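Local coordinates for CAS3 Metal dependent phosphohydrolase (Methanocaldococcus jannaschii, PDB 3S4L), which cleaves single-stranded DNA with the help of magnesium, and single-stranded RNA without needing a cation, as the HD nuclease of CRISPR interference, at residues Q15-H20 with E160-K165; L103-G108 with I167-G172. All coordinates share one frame; numbering follows the deposited sequence.

Contact 1 (Q15-H20 with E160-K165); sequences QSLIDH and EDLIKK
Ile18 and Leu162 pass alongside each other, pointing opposite ways, where the first turn of helix 17-31 meets helix 159-167, a helix-helix contact within the mainly helical HD domain. The ethyl arm of Ile18 does the touching. Its CG1 is turned away from the carbonyl carbon and sits beside the backbone N (chi1 -78°), an orientation that carries CD1 toward the other helix. Both Ile18 CG1 and Ile18 CD1 come to 3.6 Å from Leu162 CD1, so one leucine methyl lies against the whole terminal bond of the isoleucine. The other branch of the leucine takes a looser contact, Leu17 CD2 to Leu162 CD2 at 4.3 Å, which joins the buried part of the interface. Leu17 also places its side chain about 4 Å from that of Asp67 at nearest atoms; Asp67 is a ligand of the catalytic metal, and Leu162 packs on Ile68 and Ala71 in the loop that follows it. The contact thus lies beside the metal site. At the exposed margin the Lys165 chain, bent at chi3, runs roughly perpendicular to Ile18, and Lys165 NZ stands 4.2 Å from Ile18 CG1. The amino group makes a long salt bridge back along its own helix, Lys165 NZ to Asp161 OD1 at 3.9 Å. Ser16 is the N-cap of helix 17-31: Asp19 N donates to Ser16 OG over 3.2 Å (154°). In return Ser16 OG gives a 2.8 Å hydrogen bond to Asp19 OD2, arriving 56° out of the carboxylate plane.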
ATOM      1  N   GLN A  15       9.656  14.354   9.125  1.00 65.74           N
ATOM      2  CA  GLN A  15       8.514  13.692   9.736  1.00 58.59           C
ATOM      3  C   GLN A  15       8.686  12.180   9.883  1.00 51.74           C
ATOM      4  O   GLN A  15       9.034  11.487   8.916  1.00 44.22           O
ATOM      5  CB  GLN A  15       7.265  14.008   8.897  1.00 55.29           C
ATOM      6  CG  GLN A  15       5.940  13.880   9.620  1.00 57.38           C
ATOM      7  CD  GLN A  15       4.760  14.390   8.793  1.00 60.44           C
ATOM      8  OE1 GLN A  15       4.890  14.665   7.594  1.00 55.64           O
ATOM      9  NE2 GLN A  15       3.603  14.522   9.438  1.00 68.45           N
ATOM     10  N   SER A  16       8.434  11.667  11.088  1.00 45.26           N
ATOM     11  CA  SER A  16       8.419  10.220  11.301  1.00 41.60           C
ATOM     12  C   SER A  16       7.222   9.607  10.582  1.00 45.13           C
ATOM     13  O   SER A  16       6.211  10.279  10.382  1.00 42.04           O
ATOM     14  CB  SER A  16       8.413   9.865  12.788  1.00 44.98           C
ATOM     15  OG  SER A  16       7.159  10.139  13.388  1.00 52.36           O
ATOM     16  N   LEU A  17       7.350   8.350  10.161  1.00 42.90           N
ATOM     17  CA  LEU A  17       6.285   7.702   9.416  1.00 41.34           C
ATOM     18  C   LEU A  17       5.055   7.477  10.310  1.00 41.85           C
ATOM     19  O   LEU A  17       3.922   7.694   9.878  1.00 43.62           O
ATOM     20  CB  LEU A  17       6.776   6.389   8.772  1.00 43.19           C
ATOM     21  CG  LEU A  17       5.774   5.590   7.919  1.00 39.71           C
ATOM     22  CD1 LEU A  17       5.347   6.358   6.670  1.00 33.70           C
ATOM     23  CD2 LEU A  17       6.356   4.238   7.529  1.00 38.57           C
ATOM     24  N   ILE A  18       5.283   7.044  11.548  1.00 44.17           N
ATOM     25  CA  ILE A  18       4.210   6.913  12.544  1.00 51.40           C
ATOM     26  C   ILE A  18       3.404   8.216  12.726  1.00 56.88           C
ATOM     27  O   ILE A  18       2.169   8.217  12.668  1.00 53.36           O
ATOM     28  CB  ILE A  18       4.774   6.464  13.913  1.00 56.46           C
ATOM     29  CG1 ILE A  18       5.069   4.964  13.889  1.00 60.80           C
ATOM     30  CG2 ILE A  18       3.791   6.787  15.037  1.00 61.21           C
ATOM     31  CD1 ILE A  18       3.894   4.128  13.383  1.00 62.52           C
ATOM     32  N   ASP A  19       4.104   9.324  12.952  1.00 53.85           N
ATOM     33  CA  ASP A  19       3.425  10.604  13.083  1.00 51.61           C
ATOM     34  C   ASP A  19       2.669  10.985  11.816  1.00 48.92           C
ATOM     35  O   ASP A  19       1.548  11.489  11.874  1.00 48.04           O
ATOM     36  CB  ASP A  19       4.403  11.710  13.490  1.00 60.63           C
ATOM     37  CG  ASP A  19       4.853  11.582  14.937  1.00 68.89           C
ATOM     38  OD1 ASP A  19       4.026  11.162  15.781  1.00 71.81           O
ATOM     39  OD2 ASP A  19       6.030  11.893  15.231  1.00 73.01           O
ATOM     40  N   HIS A  20       3.286  10.737  10.667  1.00 46.48           N
ATOM     41  CA  HIS A  20       2.658  11.039   9.390  1.00 44.77           C
ATOM     42  C   HIS A  20       1.388  10.192   9.172  1.00 46.91           C
ATOM     43  O   HIS A  20       0.377  10.684   8.677  1.00 41.90           O
ATOM     44  CB  HIS A  20       3.657  10.815   8.249  1.00 47.38           C
ATOM     45  CG  HIS A  20       3.077  11.024   6.886  1.00 45.97           C
ATOM     46  ND1 HIS A  20       2.302  12.119   6.566  1.00 50.49           N
ATOM     47  CD2 HIS A  20       3.164  10.282   5.757  1.00 44.26           C
ATOM     48  CE1 HIS A  20       1.929  12.037   5.301  1.00 49.11           C
ATOM     49  NE2 HIS A  20       2.444  10.936   4.786  1.00 47.12           N
ATOM     50  N   GLU A 160       9.100  -5.104  12.339  1.00 50.07           N
ATOM     51  CA  GLU A 160       8.028  -5.852  12.980  1.00 56.41           C
ATOM     52  C   GLU A 160       7.325  -5.006  14.038  1.00 55.65           C
ATOM     53  O   GLU A 160       6.096  -4.923  14.063  1.00 57.85           O
ATOM     54  CB  GLU A 160       8.577  -7.143  13.595  1.00 65.73           C
ATOM     55  CG  GLU A 160       7.757  -7.699  14.760  1.00 74.78           C
ATOM     56  CD  GLU A 160       6.466  -8.368  14.322  1.00 80.23           C
ATOM     57  OE1 GLU A 160       5.655  -7.717  13.622  1.00 81.53           O
ATOM     58  OE2 GLU A 160       6.262  -9.548  14.686  1.00 81.86           O
ATOM     59  N   ASP A 161       8.117  -4.378  14.903  1.00 53.85           N
ATOM     60  CA  ASP A 161       7.583  -3.491  15.925  1.00 63.55           C
ATOM     61  C   ASP A 161       6.806  -2.337  15.291  1.00 59.21           C
ATOM     62  O   ASP A 161       5.683  -2.031  15.707  1.00 63.03           O
ATOM     63  CB  ASP A 161       8.702  -2.985  16.843  1.00 80.34           C
ATOM     64  CG  ASP A 161       8.725  -1.476  16.959  1.00 92.33           C
ATOM     65  OD1 ASP A 161       7.845  -0.922  17.653  1.00 99.20           O
ATOM     66  OD2 ASP A 161       9.625  -0.846  16.361  1.00 94.10           O
ATOM     67  N   LEU A 162       7.387  -1.721  14.262  1.00 55.93           N
ATOM     68  CA  LEU A 162       6.705  -0.660  13.519  1.00 51.13           C
ATOM     69  C   LEU A 162       5.323  -1.091  13.042  1.00 49.85           C
ATOM     70  O   LEU A 162       4.353  -0.349  13.206  1.00 55.60           O
ATOM     71  CB  LEU A 162       7.543  -0.184  12.331  1.00 48.21           C
ATOM     72  CG  LEU A 162       6.839   0.835  11.431  1.00 48.81           C
ATOM     73  CD1 LEU A 162       6.619   2.145  12.168  1.00 53.44           C
ATOM     74  CD2 LEU A 162       7.626   1.077  10.146  1.00 47.20           C
ATOM     75  N   ILE A 163       5.233  -2.287  12.460  1.00 43.94           N
ATOM     76  CA  ILE A 163       3.952  -2.794  11.971  1.00 46.10           C
ATOM     77  C   ILE A 163       2.970  -2.962  13.118  1.00 50.92           C
ATOM     78  O   ILE A 163       1.796  -2.643  12.991  1.00 49.25           O
ATOM     79  CB  ILE A 163       4.092  -4.139  11.248  1.00 48.03           C
ATOM     80  CG1 ILE A 163       4.725  -3.939   9.874  1.00 47.25           C
ATOM     81  CG2 ILE A 163       2.724  -4.783  11.073  1.00 48.68           C
ATOM     82  CD1 ILE A 163       3.902  -3.085   8.937  1.00 42.40           C
ATOM     83  N   LYS A 164       3.462  -3.462  14.244  1.00 63.06           N
ATOM     84  CA  LYS A 164       2.641  -3.620  15.435  1.00 67.40           C
ATOM     85  C   LYS A 164       2.060  -2.271  15.866  1.00 65.04           C
ATOM     86  O   LYS A 164       0.854  -2.154  16.090  1.00 64.58           O
ATOM     87  CB  LYS A 164       3.460  -4.251  16.560  1.00 76.56           C
ATOM     88  CG  LYS A 164       2.761  -5.405  17.264  1.00 83.18           C
ATOM     89  CD  LYS A 164       3.734  -6.275  18.064  1.00 87.57           C
ATOM     90  CE  LYS A 164       4.384  -7.344  17.190  1.00 89.05           C
ATOM     91  NZ  LYS A 164       4.975  -8.456  17.997  1.00 92.26           N
ATOM     92  N   LYS A 165       2.915  -1.257  15.970  1.00 65.77           N
ATOM     93  CA  LYS A 165       2.469   0.103  16.294  1.00 71.80           C
ATOM     94  C   LYS A 165       1.382   0.584  15.328  1.00 70.05           C
ATOM     95  O   LYS A 165       0.424   1.250  15.729  1.00 70.87           O
ATOM     96  CB  LYS A 165       3.650   1.078  16.245  1.00 75.21           C
ATOM     97  CG  LYS A 165       4.156   1.567  17.587  1.00 82.31           C
ATOM     98  CD  LYS A 165       5.338   2.508  17.395  1.00 86.37           C
ATOM     99  CE  LYS A 165       6.424   1.848  16.546  1.00 87.81           C
ATOM    100  NZ  LYS A 165       7.613   2.720  16.321  1.00 89.66           N
TER

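Contact 2 (L103-G108 with I167-G172)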
ATOM      1  N   LEU A 103      -4.224  -7.522   4.455  1.00 39.06           N
ATOM      2  CA  LEU A 103      -5.652  -7.501   4.122  1.00 36.03           C
ATOM      3  C   LEU A 103      -6.253  -8.901   4.106  1.00 39.54           C
ATOM      4  O   LEU A 103      -7.378  -9.113   4.563  1.00 41.47           O
ATOM      5  CB  LEU A 103      -5.913  -6.798   2.788  1.00 33.71           C
ATOM      6  CG  LEU A 103      -5.733  -5.274   2.758  1.00 28.15           C
ATOM      7  CD1 LEU A 103      -5.896  -4.760   1.318  1.00 24.64           C
ATOM      8  CD2 LEU A 103      -6.735  -4.607   3.711  1.00 20.69           C
ATOM      9  N   LEU A 104      -5.503  -9.856   3.574  1.00 40.80           N
ATOM     10  CA  LEU A 104      -6.000 -11.219   3.471  1.00 38.82           C
ATOM     11  C   LEU A 104      -6.251 -11.764   4.868  1.00 36.06           C
ATOM     12  O   LEU A 104      -7.269 -12.418   5.117  1.00 40.74           O
ATOM     13  CB  LEU A 104      -4.991 -12.114   2.748  1.00 29.63           C
ATOM     14  CG  LEU A 104      -5.519 -13.189   1.799  1.00 32.03           C
ATOM     15  CD1 LEU A 104      -4.565 -14.375   1.780  1.00 30.62           C
ATOM     16  CD2 LEU A 104      -6.927 -13.644   2.140  1.00 33.91           C
ATOM     17  N   LYS A 105      -5.324 -11.495   5.783  1.00 33.14           N
ATOM     18  CA  LYS A 105      -5.499 -11.943   7.168  1.00 45.58           C
ATOM     19  C   LYS A 105      -6.749 -11.328   7.805  1.00 42.82           C
ATOM     20  O   LYS A 105      -7.616 -12.034   8.309  1.00 46.14           O
ATOM     21  CB  LYS A 105      -4.276 -11.592   8.012  1.00 49.48           C
ATOM     22  CG  LYS A 105      -4.316 -12.188   9.399  1.00 56.20           C
ATOM     23  CD  LYS A 105      -3.978 -13.660   9.363  1.00 66.64           C
ATOM     24  CE  LYS A 105      -4.308 -14.337  10.693  1.00 76.37           C
ATOM     25  NZ  LYS A 105      -4.186 -13.407  11.859  1.00 76.70           N
ATOM     26  N   LYS A 106      -6.839 -10.006   7.751  1.00 42.95           N
ATOM     27  CA  LYS A 106      -7.908  -9.268   8.419  1.00 47.22           C
ATOM     28  C   LYS A 106      -9.303  -9.585   7.879  1.00 46.96           C
ATOM     29  O   LYS A 106     -10.255  -9.673   8.651  1.00 55.11           O
ATOM     30  CB  LYS A 106      -7.638  -7.752   8.364  1.00 49.23           C
ATOM     31  CG  LYS A 106      -8.772  -6.880   8.914  1.00 58.14           C
ATOM     32  CD  LYS A 106      -8.794  -6.857  10.444  1.00 72.60           C
ATOM     33  CE  LYS A 106     -10.203  -7.109  11.005  1.00 78.08           C
ATOM     34  NZ  LYS A 106     -10.245  -7.093  12.502  1.00 77.45           N
ATOM     35  N   PHE A 107      -9.433  -9.764   6.567  1.00 38.26           N
ATOM     36  CA  PHE A 107     -10.758  -9.931   5.978  1.00 38.56           C
ATOM     37  C   PHE A 107     -11.041 -11.283   5.308  1.00 43.90           C
ATOM     38  O   PHE A 107     -12.183 -11.553   4.938  1.00 47.82           O
ATOM     39  CB  PHE A 107     -11.037  -8.823   4.966  1.00 38.58           C
ATOM     40  CG  PHE A 107     -11.026  -7.432   5.546  1.00 44.27           C
ATOM     41  CD1 PHE A 107     -12.125  -6.942   6.248  1.00 45.06           C
ATOM     42  CD2 PHE A 107      -9.935  -6.593   5.347  1.00 39.70           C
ATOM     43  CE1 PHE A 107     -12.123  -5.646   6.761  1.00 43.13           C
ATOM     44  CE2 PHE A 107      -9.929  -5.290   5.862  1.00 39.38           C
ATOM     45  CZ  PHE A 107     -11.023  -4.820   6.563  1.00 39.42           C
ATOM     46  N   GLY A 108     -10.017 -12.118   5.131  1.00 41.16           N
ATOM     47  CA  GLY A 108     -10.181 -13.402   4.460  1.00 40.78           C
ATOM     48  C   GLY A 108     -10.880 -13.385   3.100  1.00 46.45           C
ATOM     49  O   GLY A 108     -11.669 -14.289   2.798  1.00 51.41           O
ATOM     50  N   ILE A 167      -0.612  -1.379  12.951  1.00 53.90           N
ATOM     51  CA  ILE A 167      -1.809  -2.167  12.649  1.00 59.29           C
ATOM     52  C   ILE A 167      -2.166  -3.150  13.764  1.00 71.38           C
ATOM     53  O   ILE A 167      -3.228  -3.782  13.739  1.00 72.31           O
ATOM     54  CB  ILE A 167      -1.721  -2.889  11.278  1.00 63.11           C
ATOM     55  CG1 ILE A 167      -0.581  -3.904  11.266  1.00 64.08           C
ATOM     56  CG2 ILE A 167      -1.545  -1.880  10.154  1.00 63.80           C
ATOM     57  CD1 ILE A 167      -0.973  -5.220  10.647  1.00 61.64           C
ATOM     58  N   GLY A 168      -1.279  -3.269  14.743  1.00 77.95           N
ATOM     59  CA  GLY A 168      -1.600  -3.994  15.955  1.00 82.41           C
ATOM     60  C   GLY A 168      -1.289  -5.477  15.968  1.00 84.46           C
ATOM     61  O   GLY A 168      -1.706  -6.182  16.887  1.00 85.61           O
ATOM     62  N   TYR A 169      -0.575  -5.969  14.962  1.00 86.12           N
ATOM     63  CA  TYR A 169      -0.074  -7.338  15.050  1.00 89.72           C
ATOM     64  C   TYR A 169       1.116  -7.673  14.150  1.00 79.84           C
ATOM     65  O   TYR A 169       1.757  -6.782  13.590  1.00 77.32           O
ATOM     66  CB  TYR A 169      -1.194  -8.370  14.912  1.00 98.30           C
ATOM     67  CG  TYR A 169      -2.063  -8.212  13.702  1.00103.02           C
ATOM     68  CD1 TYR A 169      -1.886  -9.024  12.592  1.00103.55           C
ATOM     69  CD2 TYR A 169      -3.061  -7.253  13.665  1.00105.04           C
ATOM     70  CE1 TYR A 169      -2.686  -8.888  11.473  1.00102.56           C
ATOM     71  CE2 TYR A 169      -3.867  -7.102  12.550  1.00104.28           C
ATOM     72  CZ  TYR A 169      -3.674  -7.924  11.458  1.00102.39           C
ATOM     73  OH  TYR A 169      -4.468  -7.784  10.347  1.00100.81           O
ATOM     74  N   SER A 170       1.398  -8.970  14.032  1.00 75.46           N
ATOM     75  CA  SER A 170       2.736  -9.453  13.684  1.00 72.69           C
ATOM     76  C   SER A 170       2.873 -10.074  12.299  1.00 71.85           C
ATOM     77  O   SER A 170       2.265 -11.109  12.013  1.00 71.04           O
ATOM     78  CB  SER A 170       3.168 -10.473  14.749  1.00 78.84           C
ATOM     79  OG  SER A 170       4.483 -10.948  14.549  1.00 82.95           O
ATOM     80  N   ILE A 171       3.692  -9.449  11.451  1.00 73.38           N
ATOM     81  CA  ILE A 171       4.040 -10.025  10.147  1.00 73.72           C
ATOM     82  C   ILE A 171       4.932 -11.260  10.298  1.00 76.55           C
ATOM     83  O   ILE A 171       5.359 -11.850   9.307  1.00 78.48           O
ATOM     84  CB  ILE A 171       4.734  -9.017   9.190  1.00 61.18           C
ATOM     85  CG1 ILE A 171       5.604  -8.022   9.971  1.00 59.55           C
ATOM     86  CG2 ILE A 171       3.704  -8.297   8.330  1.00 57.18           C
ATOM     87  CD1 ILE A 171       6.935  -8.609  10.410  1.00 57.38           C
ATOM     88  N   GLY A 172       5.236 -11.630  11.538  1.00 77.00           N
ATOM     89  CA  GLY A 172       5.826 -12.925  11.799  1.00 76.67           C
ATOM     90  C   GLY A 172       4.734 -13.957  11.596  1.00 79.81           C
ATOM     91  O   GLY A 172       4.890 -14.905  10.822  1.00 78.91           O
TER
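The phenol oxygen of Tyr169 is the polar atom at the meeting point, yet it is met by hydrocarbon: Tyr169 OH rests 3.7 Å from Lys106 CB, against the last turn of helix 91-107. The backbone Lys106 N lies farther off, 4.2 Å from Tyr169 OH, and no hydrogen bond joins the two segments. Beside it Lys105 comes to the ring obliquely, with Lys105 CG 4.2 Å from Tyr169 CE1. The two lysines thus offer the aliphatic beginnings of their chains to the tyrosine. Tyr169 CG stands between its own backbone N and carbonyl carbon (chi1 53°), a torsion that sends the ring across to the helix. One face of the ring is covered from within its own segment by Ile167, whose CD1 lies 3.8 Å above the plane and over the ring centre. Lys106 is bent at chi2 and chi3, and its CG lies 3.6 Å above one face of the Phe107 ring, displaced toward the rim. Both segments turn at a glycine of positive phi: Gly108 closes helix 91-107, with Gly108 N bonded to Leu104 O, and Gly168 starts the loop after helix 159-167. This surface contact sets that loop across the C-terminal end of helix 91-107, where Tyr169 and Ile171 also pack on Ile102, while Leu103 and Phe107 pack on helices 52-65 and 110-121.

In the fold
Contact 1 is partly buried and contact 2 lies at the surface; their centres are about 16 Å apart. They are joined through helix 159-167, which packs on helix 17-31 in contact 1 and runs on into the loop that meets helix 91-107 in contact 2. The two also touch directly, Ile163 CG2 lying 3.4 Å from Tyr169 O. Neither has a hydrogen bond across its segments. Contact 1 rests on branched aliphatic side chains next to the metal site, with a lysine only at its margin, whereas contact 2, away from that site, sets one tyrosine side chain, ring and hydroxyl, against the aliphatic parts of two exposed lysines.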